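Local coordinates for protein HI1317 (Haemophilus influenzae, PDB 1JOV) that probably interconverts the alpha and beta anomers of D-glucose 6-phosphate, at residues F209-S221 with E257-K269. Numbering follows the deposited sequence.
Sequences FNRTIALHHHNAS and EFGESLSVEISLK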
ATOM      1  N   PHE A 209      -2.927   6.283 -18.738  1.00 33.85           N
ATOM      2  CA  PHE A 209      -3.341   7.508 -18.071  1.00 28.92           C
ATOM      3  C   PHE A 209      -2.320   8.617 -18.374  1.00 36.68           C
ATOM      4  O   PHE A 209      -2.460   9.775 -17.958  1.00 43.46           O
ATOM      5  CB  PHE A 209      -3.305   7.304 -16.537  1.00 27.31           C
ATOM      6  CG  PHE A 209      -4.509   6.593 -15.972  1.00 36.89           C
ATOM      7  CD1 PHE A 209      -5.666   6.504 -16.690  1.00 34.29           C
ATOM      8  CD2 PHE A 209      -4.489   6.082 -14.669  1.00 33.18           C
ATOM      9  CE1 PHE A 209      -6.763   5.867 -16.207  1.00 32.08           C
ATOM     10  CE2 PHE A 209      -5.616   5.438 -14.158  1.00 33.27           C
ATOM     11  CZ  PHE A 209      -6.757   5.337 -14.891  1.00 29.70           C
ATOM     12  N   ASN A 210      -1.270   8.240 -19.080  0.50 33.57           N
ATOM     13  CA  ASN A 210      -0.222   9.195 -19.436  0.50 37.69           C
ATOM     14  C   ASN A 210       0.410   9.959 -18.241  0.50 40.71           C
ATOM     15  O   ASN A 210       0.364  11.188 -18.191  0.50 38.73           O
ATOM     16  CB  ASN A 210      -0.760  10.155 -20.553  0.50 42.65           C
ATOM     17  CG  ASN A 210      -1.224   9.395 -21.812  0.50 48.62           C
ATOM     18  OD1 ASN A 210      -0.413   8.794 -22.514  0.50 42.49           O
ATOM     19  ND2 ASN A 210      -2.525   9.437 -22.102  0.50 38.46           N
ATOM     20  N   ARG A 211       1.008   9.245 -17.302  1.00 30.08           N
ATOM     21  CA  ARG A 211       1.679   9.807 -16.145  1.00 31.21           C
ATOM     22  C   ARG A 211       2.757   8.850 -15.680  1.00 27.97           C
ATOM     23  O   ARG A 211       2.816   7.699 -16.125  1.00 33.31           O
ATOM     24  CB  ARG A 211       0.723  10.019 -14.994  1.00 25.94           C
ATOM     25  CG  ARG A 211       0.151   8.749 -14.364  1.00 28.40           C
ATOM     26  CD  ARG A 211      -1.156   9.005 -13.580  1.00 28.83           C
ATOM     27  NE  ARG A 211      -1.636   7.858 -12.793  1.00 23.67           N
ATOM     28  CZ  ARG A 211      -2.508   7.938 -11.779  1.00 24.21           C
ATOM     29  NH1 ARG A 211      -3.009   9.125 -11.438  1.00 26.48           N
ATOM     30  NH2 ARG A 211      -2.883   6.841 -11.125  1.00 27.30           N
ATOM     31  N   THR A 212       3.622   9.298 -14.770  1.00 33.10           N
ATOM     32  CA  THR A 212       4.581   8.421 -14.163  1.00 31.44           C
ATOM     33  C   THR A 212       4.426   8.457 -12.653  1.00 24.84           C
ATOM     34  O   THR A 212       4.455   9.545 -12.088  1.00 29.92           O
ATOM     35  CB  THR A 212       5.969   8.959 -14.435  1.00 28.02           C
ATOM     36  OG1 THR A 212       6.224   8.733 -15.818  1.00 40.71           O
ATOM     37  CG2 THR A 212       7.041   8.094 -13.786  1.00 40.04           C
ATOM     38  N   ILE A 213       4.306   7.293 -12.065  1.00 30.82           N
ATOM     39  CA  ILE A 213       4.262   7.198 -10.614  1.00 34.65           C
ATOM     40  C   ILE A 213       5.684   6.953 -10.159  1.00 19.93           C
ATOM     41  O   ILE A 213       6.236   5.865 -10.386  1.00 31.20           O
ATOM     42  CB  ILE A 213       3.318   6.065 -10.167  1.00 28.47           C
ATOM     43  CG1 ILE A 213       1.881   6.307 -10.616  1.00 27.98           C
ATOM     44  CG2 ILE A 213       3.375   5.876  -8.660  1.00 25.49           C
ATOM     45  CD1 ILE A 213       0.877   5.346 -10.022  1.00 28.35           C
ATOM     46  N   ALA A 214       6.281   7.945  -9.505  1.00 32.32           N
ATOM     47  CA  ALA A 214       7.690   7.766  -9.072  1.00 33.53           C
ATOM     48  C   ALA A 214       7.748   7.279  -7.613  1.00 34.14           C
ATOM     49  O   ALA A 214       6.985   7.806  -6.804  1.00 33.01           O
ATOM     50  CB  ALA A 214       8.405   9.047  -9.187  1.00 36.59           C
ATOM     51  N   LEU A 215       8.656   6.349  -7.291  1.00 30.31           N
ATOM     52  CA  LEU A 215       8.707   5.788  -5.911  1.00 30.28           C
ATOM     53  C   LEU A 215      10.078   5.944  -5.310  1.00 34.02           C
ATOM     54  O   LEU A 215      11.075   5.517  -5.924  1.00 37.51           O
ATOM     55  CB  LEU A 215       8.318   4.308  -5.855  1.00 25.46           C
ATOM     56  CG  LEU A 215       6.974   4.043  -6.457  1.00 27.27           C
ATOM     57  CD1 LEU A 215       6.645   2.660  -6.583  1.00 27.03           C
ATOM     58  CD2 LEU A 215       5.895   4.929  -5.745  1.00 25.79           C
ATOM     59  N   HIS A 216      10.142   6.569  -4.125  1.00 30.01           N
ATOM     60  CA  HIS A 216      11.408   6.658  -3.372  1.00 35.13           C
ATOM     61  C   HIS A 216      11.249   5.835  -2.086  1.00 25.81           C
ATOM     62  O   HIS A 216      10.596   6.325  -1.143  1.00 28.97           O
ATOM     63  CB  HIS A 216      11.734   8.104  -3.053  1.00 30.40           C
ATOM     64  CG  HIS A 216      13.172   8.341  -2.697  1.00 57.94           C
ATOM     65  ND1 HIS A 216      13.758   9.589  -2.760  1.00 67.47           N
ATOM     66  CD2 HIS A 216      14.145   7.489  -2.286  1.00 63.98           C
ATOM     67  CE1 HIS A 216      15.027   9.497  -2.395  1.00 73.41           C
ATOM     68  NE2 HIS A 216      15.288   8.235  -2.102  1.00 56.43           N
ATOM     69  N   HIS A 217      11.791   4.606  -2.070  1.00 26.68           N
ATOM     70  CA  HIS A 217      11.649   3.720  -0.906  1.00 25.00           C
ATOM     71  C   HIS A 217      12.727   4.037   0.163  1.00 43.84           C
ATOM     72  O   HIS A 217      13.751   4.614  -0.179  1.00 31.48           O
ATOM     73  CB  HIS A 217      11.759   2.269  -1.318  1.00 23.19           C
ATOM     74  CG  HIS A 217      10.857   1.899  -2.452  1.00 24.41           C
ATOM     75  ND1 HIS A 217       9.614   1.302  -2.263  1.00 32.28           N
ATOM     76  CD2 HIS A 217      10.993   2.075  -3.796  1.00 25.05           C
ATOM     77  CE1 HIS A 217       9.056   1.092  -3.438  1.00 29.23           C
ATOM     78  NE2 HIS A 217       9.880   1.546  -4.400  1.00 30.37           N
ATOM     79  N   HIS A 218      12.502   3.692   1.415  1.00 27.48           N
ATOM     80  CA  HIS A 218      13.556   3.822   2.453  1.00 25.55           C
ATOM     81  C   HIS A 218      13.618   2.548   3.281  1.00 28.15           C
ATOM     82  O   HIS A 218      12.595   2.020   3.682  1.00 24.34           O
ATOM     83  CB  HIS A 218      13.335   4.994   3.382  1.00 23.39           C
ATOM     84  CG  HIS A 218      13.178   6.260   2.554  1.00 33.73           C
ATOM     85  ND1 HIS A 218      14.251   7.021   2.152  1.00 57.59           N
ATOM     86  CD2 HIS A 218      12.061   6.881   2.086  1.00 41.37           C
ATOM     87  CE1 HIS A 218      13.803   8.068   1.461  1.00 54.36           C
ATOM     88  NE2 HIS A 218      12.482   8.011   1.422  1.00 57.01           N
ATOM     89  N   ASN A 219      14.815   2.075   3.520  1.00 23.37           N
ATOM     90  CA  ASN A 219      14.990   0.857   4.321  1.00 27.82           C
ATOM     91  C   ASN A 219      14.340  -0.435   3.822  1.00 20.30           C
ATOM     92  O   ASN A 219      14.143  -1.338   4.623  1.00 26.44           O
ATOM     93  CB  ASN A 219      14.622   1.081   5.787  1.00 21.78           C
ATOM     94  CG  ASN A 219      15.405   2.176   6.388  1.00 40.88           C
ATOM     95  OD1 ASN A 219      16.618   2.311   6.115  1.00 33.81           O
ATOM     96  ND2 ASN A 219      14.760   2.979   7.214  1.00 34.77           N
ATOM     97  N   ALA A 220      14.089  -0.524   2.497  1.00 20.09           N
ATOM     98  CA  ALA A 220      13.550  -1.727   1.897  1.00 20.29           C
ATOM     99  C   ALA A 220      14.706  -2.705   1.712  1.00 29.30           C
ATOM    100  O   ALA A 220      15.823  -2.280   1.450  1.00 29.55           O
ATOM    101  CB  ALA A 220      12.855  -1.430   0.580  1.00 21.68           C
ATOM    102  N   SER A 221      14.429  -3.972   1.757  1.00 21.62           N
ATOM    103  CA  SER A 221      15.436  -4.950   1.418  1.00 24.43           C
ATOM    104  C   SER A 221      14.969  -5.676   0.149  1.00 28.25           C
ATOM    105  O   SER A 221      15.812  -6.123  -0.632  1.00 28.11           O
ATOM    106  CB  SER A 221      15.708  -5.916   2.576  1.00 21.16           C
ATOM    107  OG  SER A 221      14.500  -6.491   3.047  1.00 26.38           O
ATOM    108  N   GLU A 257      13.855  -5.029  13.329  1.00 24.54           N
ATOM    109  CA  GLU A 257      13.988  -5.141  14.739  1.00 23.59           C
ATOM    110  C   GLU A 257      13.215  -3.971  15.402  1.00 20.74           C
ATOM    111  O   GLU A 257      12.863  -2.991  14.721  1.00 23.39           O
ATOM    112  CB  GLU A 257      15.484  -5.196  15.175  1.00 28.40           C
ATOM    113  CG  GLU A 257      16.198  -6.509  14.900  1.00 34.85           C
ATOM    114  CD  GLU A 257      15.557  -7.762  15.507  1.00 36.50           C
ATOM    115  OE1 GLU A 257      15.136  -7.785  16.682  1.00 37.66           O
ATOM    116  OE2 GLU A 257      15.515  -8.779  14.795  1.00 43.36           O
ATOM    117  N   PHE A 258      13.103  -4.044  16.730  1.00 26.85           N
ATOM    118  CA  PHE A 258      12.314  -3.077  17.474  1.00 20.72           C
ATOM    119  C   PHE A 258      12.707  -1.647  17.046  1.00 23.00           C
ATOM    120  O   PHE A 258      13.885  -1.377  16.994  1.00 25.61           O
ATOM    121  CB  PHE A 258      12.554  -3.291  18.943  1.00 32.03           C
ATOM    122  CG  PHE A 258      11.744  -2.437  19.818  1.00 23.11           C
ATOM    123  CD1 PHE A 258      12.215  -1.174  20.182  1.00 30.99           C
ATOM    124  CD2 PHE A 258      10.484  -2.875  20.358  1.00 24.97           C
ATOM    125  CE1 PHE A 258      11.487  -0.332  21.029  1.00 32.18           C
ATOM    126  CE2 PHE A 258       9.790  -1.973  21.199  1.00 22.68           C
ATOM    127  CZ  PHE A 258      10.288  -0.723  21.529  1.00 27.38           C
ATOM    128  N   GLY A 259      11.767  -0.774  16.694  1.00 21.62           N
ATOM    129  CA  GLY A 259      12.056   0.605  16.329  1.00 19.90           C
ATOM    130  C   GLY A 259      12.550   0.888  14.962  1.00 20.45           C
ATOM    131  O   GLY A 259      12.611   2.072  14.589  1.00 21.96           O
ATOM    132  N   GLU A 260      12.775  -0.143  14.135  1.00 17.36           N
ATOM    133  CA  GLU A 260      13.165   0.063  12.762  1.00 17.59           C
ATOM    134  C   GLU A 260      11.955   0.340  11.879  1.00 22.59           C
ATOM    135  O   GLU A 260      10.868  -0.150  12.154  1.00 24.54           O
ATOM    136  CB  GLU A 260      13.941  -1.094  12.219  1.00 23.10           C
ATOM    137  CG  GLU A 260      15.280  -1.340  12.989  1.00 23.88           C
ATOM    138  CD  GLU A 260      16.166  -2.368  12.320  1.00 35.77           C
ATOM    139  OE1 GLU A 260      15.671  -3.382  11.803  1.00 28.15           O
ATOM    140  OE2 GLU A 260      17.372  -2.170  12.247  1.00 32.77           O
ATOM    141  N   SER A 261      12.084   1.204  10.926  1.00 21.24           N
ATOM    142  CA  SER A 261      10.987   1.465  10.036  1.00 26.29           C
ATOM    143  C   SER A 261      11.263   1.156   8.581  1.00 25.12           C
ATOM    144  O   SER A 261      12.445   0.919   8.188  1.00 21.22           O
ATOM    145  CB  SER A 261      10.594   2.923  10.181  1.00 30.22           C
ATOM    146  OG  SER A 261      11.719   3.661   9.820  1.00 30.20           O
ATOM    147  N   LEU A 262      10.224   1.176   7.752  1.00 20.64           N
ATOM    148  CA  LEU A 262      10.410   1.066   6.345  1.00 21.71           C
ATOM    149  C   LEU A 262       9.362   2.006   5.774  1.00 24.56           C
ATOM    150  O   LEU A 262       8.273   2.152   6.329  1.00 20.04           O
ATOM    151  CB  LEU A 262      10.341  -0.377   5.856  1.00 29.17           C
ATOM    152  CG  LEU A 262       8.960  -0.979   5.533  1.00 21.10           C
ATOM    153  CD1 LEU A 262       9.111  -2.264   4.736  1.00 22.76           C
ATOM    154  CD2 LEU A 262       8.175  -1.244   6.817  1.00 24.86           C
ATOM    155  N   SER A 263       9.689   2.673   4.666  1.00 21.19           N
ATOM    156  CA  SER A 263       8.718   3.571   4.125  1.00 20.49           C
ATOM    157  C   SER A 263       8.818   3.723   2.639  1.00 20.90           C
ATOM    158  O   SER A 263       9.754   3.222   2.016  1.00 22.50           O
ATOM    159  CB  SER A 263       8.880   4.947   4.753  1.00 23.67           C
ATOM    160  OG  SER A 263      10.122   5.531   4.400  1.00 27.09           O
ATOM    161  N   VAL A 264       7.844   4.437   2.080  1.00 19.00           N
ATOM    162  CA  VAL A 264       7.805   4.752   0.650  1.00 19.24           C
ATOM    163  C   VAL A 264       7.251   6.153   0.466  1.00 21.45           C
ATOM    164  O   VAL A 264       6.331   6.606   1.166  1.00 20.31           O
ATOM    165  CB  VAL A 264       6.986   3.723  -0.165  1.00 20.38           C
ATOM    166  CG1 VAL A 264       5.526   3.762   0.242  1.00 18.40           C
ATOM    167  CG2 VAL A 264       7.154   3.964  -1.665  1.00 23.57           C
ATOM    168  N   GLU A 265       7.844   6.796  -0.473  1.00 24.79           N
ATOM    169  CA  GLU A 265       7.398   8.119  -0.876  1.00 26.23           C
ATOM    170  C   GLU A 265       6.893   8.009  -2.324  1.00 26.37           C
ATOM    171  O   GLU A 265       7.630   7.638  -3.239  1.00 27.03           O
ATOM    172  CB  GLU A 265       8.567   9.156  -0.823  1.00 26.43           C
ATOM    173  CG  GLU A 265       8.150  10.559  -1.184  1.00 35.41           C
ATOM    174  CD  GLU A 265       9.345  11.557  -1.320  1.00 32.00           C
ATOM    175  OE1 GLU A 265       9.782  12.088  -0.274  1.00 50.34           O
ATOM    176  OE2 GLU A 265       9.803  11.796  -2.472  1.00 58.02           O
ATOM    177  N   ILE A 266       5.607   8.277  -2.508  1.00 23.71           N
ATOM    178  CA  ILE A 266       4.875   8.227  -3.790  1.00 24.83           C
ATOM    179  C   ILE A 266       4.622   9.620  -4.388  1.00 23.17           C
ATOM    180  O   ILE A 266       4.221  10.553  -3.679  1.00 24.53           O
ATOM    181  CB  ILE A 266       3.519   7.489  -3.590  1.00 25.00           C
ATOM    182  CG1 ILE A 266       3.680   6.323  -2.606  1.00 25.15           C
ATOM    183  CG2 ILE A 266       2.992   6.991  -4.927  1.00 25.51           C
ATOM    184  CD1 ILE A 266       2.542   5.331  -2.647  1.00 21.29           C
ATOM    185  N   SER A 267       4.846   9.757  -5.702  1.00 29.89           N
ATOM    186  CA  SER A 267       4.631  11.059  -6.337  1.00 30.14           C
ATOM    187  C   SER A 267       4.315  10.800  -7.808  1.00 23.62           C
ATOM    188  O   SER A 267       4.518   9.670  -8.323  1.00 26.81           O
ATOM    189  CB  SER A 267       5.922  11.877  -6.227  1.00 29.17           C
ATOM    190  OG  SER A 267       6.877  11.145  -6.936  1.00 36.68           O
ATOM    191  N   LEU A 268       3.694  11.799  -8.415  1.00 29.06           N
ATOM    192  CA  LEU A 268       3.391  11.732  -9.864  1.00 29.26           C
ATOM    193  C   LEU A 268       4.271  12.693 -10.643  1.00 45.16           C
ATOM    194  O   LEU A 268       4.561  13.780 -10.166  1.00 42.50           O
ATOM    195  CB  LEU A 268       1.992  12.177 -10.178  1.00 33.46           C
ATOM    196  CG  LEU A 268       0.915  11.226  -9.727  1.00 33.61           C
ATOM    197  CD1 LEU A 268      -0.444  11.835 -10.031  1.00 31.46           C
ATOM    198  CD2 LEU A 268       1.104   9.934 -10.417  1.00 37.37           C
ATOM    199  N   LYS A 269       4.633  12.284 -11.852  1.00 59.04           N
ATOM    200  CA  LYS A 269       5.323  13.153 -12.813  1.00 61.87           C
ATOM    201  C   LYS A 269       4.968  12.665 -14.215  1.00 62.16           C
ATOM    202  O   LYS A 269       3.924  12.019 -14.425  1.00 48.09           O
ATOM    203  CB  LYS A 269       6.837  13.158 -12.590  1.00 62.11           C
ATOM    204  CG  LYS A 269       7.531  11.806 -12.785  1.00 52.77           C
ATOM    205  CD  LYS A 269       8.986  11.891 -12.298  1.00 56.84           C
ATOM    206  CE  LYS A 269       9.843  10.740 -12.813  1.00 57.10           C
ATOM    207  NZ  LYS A 269      11.312  11.101 -12.766  1.00 60.43           N
TER
HETATM  208  O   HOH W   1      11.820  10.149   0.442  1.00 46.85           O
HETATM  209  O   HOH W   2      11.959   3.986   7.034  1.00 35.73           O
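Ser267 O is gripped by Ala214 N at 2.7 Å, with the donor tilted 32° from the carbonyl plane, and also receives a CA-H...O contact from Ile213. Strands 211-218 and 261-268 pair in antiparallel register: eight backbone hydrogen bonds join Thr212 to Lys269, Ala214 to Ser267, His216 to Glu265 and His218 to Ser263. Between them, the non-hydrogen-bonded pairs put Ile213, Leu215 and His217 on one face with Leu268, Ile266 and Val264. There Ile266 CG2 lies 3.7 Å from Leu215 CD2 and 3.9 Å from Ile213 CG2, the Ile266 side chain lying alongside each of the other two and pointing the same way. Val264 CG2 approaches His217 ND1 obliquely, at 3.7 Å, while Thr249 and Asn202 hydrogen-bond the two ring nitrogens and so fix the ring's rotation. On the other face Ser263 OG, hydrogen-bonded to His134 NE2, sits at the edge of the His218 ring, 3.3 Å from CD2. Just beyond strand 211-218, Asn219 ND2 makes a weak 3.2 Å bond to Ser261 O. The His217 side chain lies about 7 Å from that of Glu248, a predicted active-site residue. In this galactose-mutarotase-like beta-sandwich, strand 133-139 flanks 261-268 and strand 201-206 flanks 211-218, while Val264 reaches Thr249 of strand 244-251 in another sheet.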